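Long-range contact in PH1570-like domain-containing protein (Pyrococcus horikoshii, PDB 2HQ4), which is of unknown function and belongs to the Ph1570 family, named after this protein of a hyperthermophilic archaeon: residues A[77-81]-A[156-161]. Residues are numbered along the deposited sequence; the frame is centred on the assembly and turned at random.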
# COMPACT_ATOMS: atom_id res chain seq x y z
N GLU A 77 10.16 6.29 -14.97
CA GLU A 77 10.63 7.65 -14.82
C GLU A 77 9.67 8.47 -13.96
O GLU A 77 10.07 9.45 -13.32
CB GLU A 77 10.76 8.28 -16.22
CG GLU A 77 11.41 7.33 -17.27
CD GLU A 77 10.44 6.27 -17.83
OE1 GLU A 77 9.24 6.56 -17.95
OE2 GLU A 77 10.88 5.15 -18.18
N GLU A 78 8.41 8.04 -13.93
CA GLU A 78 7.39 8.70 -13.11
C GLU A 78 7.57 8.40 -11.62
O GLU A 78 6.99 9.07 -10.79
CB GLU A 78 5.97 8.31 -13.56
CG GLU A 78 5.68 8.48 -15.06
CD GLU A 78 4.19 8.31 -15.40
OE1 GLU A 78 3.36 8.92 -14.67
OE2 GLU A 78 3.85 7.57 -16.38
N ILE A 79 8.39 7.40 -11.29
CA ILE A 79 8.55 6.92 -9.90
C ILE A 79 9.75 7.56 -9.20
O ILE A 79 10.89 7.14 -9.37
CB ILE A 79 8.61 5.37 -9.83
CG1 ILE A 79 7.31 4.76 -10.38
CG2 ILE A 79 8.87 4.88 -8.40
CD1 ILE A 79 7.49 3.42 -10.96
N GLN A 80 9.46 8.59 -8.42
CA GLN A 80 10.50 9.40 -7.78
C GLN A 80 10.20 9.61 -6.30
O GLN A 80 9.05 9.52 -5.87
CB GLN A 80 10.60 10.76 -8.49
CG GLN A 80 10.94 10.70 -9.99
CD GLN A 80 12.41 10.36 -10.27
OE1 GLN A 80 13.30 10.68 -9.47
NE2 GLN A 80 12.67 9.71 -11.40
N ASP A 81 11.24 9.93 -5.52
CA ASP A 81 11.06 10.20 -4.08
C ASP A 81 10.22 11.43 -3.74
O ASP A 81 10.61 12.56 -4.03
CB ASP A 81 12.42 10.26 -3.36
CG ASP A 81 12.86 8.88 -2.85
OD1 ASP A 81 12.02 7.96 -2.80
OD2 ASP A 81 14.06 8.73 -2.48
N LYS A 156 5.20 6.97 0.80
CA LYS A 156 5.99 7.67 -0.22
C LYS A 156 5.20 7.91 -1.54
O LYS A 156 5.47 8.87 -2.28
CB LYS A 156 7.26 6.87 -0.49
CG LYS A 156 8.12 7.37 -1.64
CD LYS A 156 9.42 6.57 -1.76
CE LYS A 156 10.05 6.33 -0.40
NZ LYS A 156 11.34 5.61 -0.56
N TYR A 157 4.22 7.05 -1.80
CA TYR A 157 3.58 6.99 -3.12
C TYR A 157 2.08 7.23 -3.10
O TYR A 157 1.45 7.27 -4.18
CB TYR A 157 3.86 5.66 -3.80
CG TYR A 157 5.32 5.45 -4.06
CD1 TYR A 157 6.02 6.32 -4.90
CD2 TYR A 157 6.00 4.38 -3.50
CE1 TYR A 157 7.38 6.13 -5.16
CE2 TYR A 157 7.36 4.18 -3.74
CZ TYR A 157 8.02 5.06 -4.56
OH TYR A 157 9.36 4.84 -4.80
N ILE A 158 1.50 7.41 -1.92
CA ILE A 158 0.02 7.47 -1.88
C ILE A 158 -0.55 8.77 -2.39
O ILE A 158 -1.78 8.89 -2.54
CB ILE A 158 -0.60 7.21 -0.49
CG1 ILE A 158 -0.05 8.20 0.56
CG2 ILE A 158 -0.52 5.74 -0.12
CD1 ILE A 158 -0.77 8.07 1.93
N TRP A 159 0.32 9.75 -2.60
CA TRP A 159 -0.16 11.07 -3.05
C TRP A 159 -0.09 11.22 -4.54
O TRP A 159 -0.67 12.15 -5.09
CB TRP A 159 0.61 12.19 -2.37
CG TRP A 159 0.47 12.09 -0.93
CD1 TRP A 159 1.45 11.82 -0.03
CD2 TRP A 159 -0.76 12.20 -0.19
NE1 TRP A 159 0.91 11.77 1.24
CE2 TRP A 159 -0.44 12.00 1.17
CE3 TRP A 159 -2.10 12.47 -0.54
CZ2 TRP A 159 -1.40 12.05 2.19
CZ3 TRP A 159 -3.07 12.51 0.48
CH2 TRP A 159 -2.71 12.32 1.83
N LYS A 160 0.64 10.30 -5.18
CA LYS A 160 0.92 10.35 -6.60
C LYS A 160 -0.14 9.72 -7.53
O LYS A 160 -0.14 10.01 -8.73
CB LYS A 160 2.29 9.72 -6.88
CG LYS A 160 3.46 10.68 -6.99
CD LYS A 160 4.27 10.37 -8.27
CE LYS A 160 5.64 11.06 -8.31
NZ LYS A 160 6.52 10.63 -7.17
N TRP A 161 -1.04 8.88 -7.01
CA TRP A 161 -1.93 8.11 -7.92
C TRP A 161 -3.39 7.79 -7.51
O TRP A 161 -4.00 8.43 -6.64
CB TRP A 161 -1.18 6.82 -8.36
CG TRP A 161 0.08 7.09 -9.17
CD1 TRP A 161 0.14 7.64 -10.42
CD2 TRP A 161 1.43 6.83 -8.78
NE1 TRP A 161 1.45 7.74 -10.84
CE2 TRP A 161 2.26 7.25 -9.85
CE3 TRP A 161 2.03 6.28 -7.63
CZ2 TRP A 161 3.66 7.13 -9.80
CZ3 TRP A 161 3.41 6.18 -7.58
CH2 TRP A 161 4.21 6.60 -8.67
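Ile79 packs obliquely against the rings of Tyr157 and Trp161, giving one branch to each. Its CG2, anti to the backbone N, comes 3.6 Å from Tyr157 OH and also touches CE1 of that ring. CG1, beside the same N, approaches Trp161 CH2 at 4.0 Å. The isoleucine side chain crosses those of both aromatics at about a right angle, and Tyr48, Ala45 and Lys41 of helix 40-55 help to close the cluster. Two lysines pack alongside. Lys160, its chain bent at chi2 and chi4, lays CB over one face of the Trp161 ring and passes Glu78 O, with CE 3.5 Å from that oxygen, to bring NZ within 3.1 Å of Gln80 O. Lys156 runs its CG over the centre of one Tyr157 face and ends in a salt bridge, NZ to Asp81 OD1 at 3.3 Å, whose hydrogen bond is weak. Glu49 of helix 40-55 binds both the ammonium of Lys156 and the Tyr157 hydroxyl. Here the C-terminal tail and the loop after helix 61-70 meet beside helix 40-55. With Ile79 and Tyr157 buried and Trp161 partly so, the chemistry suggests that apolar packing carries much of the join, the Asp81 bridge probably adding little because Lys156 also pairs with Glu49.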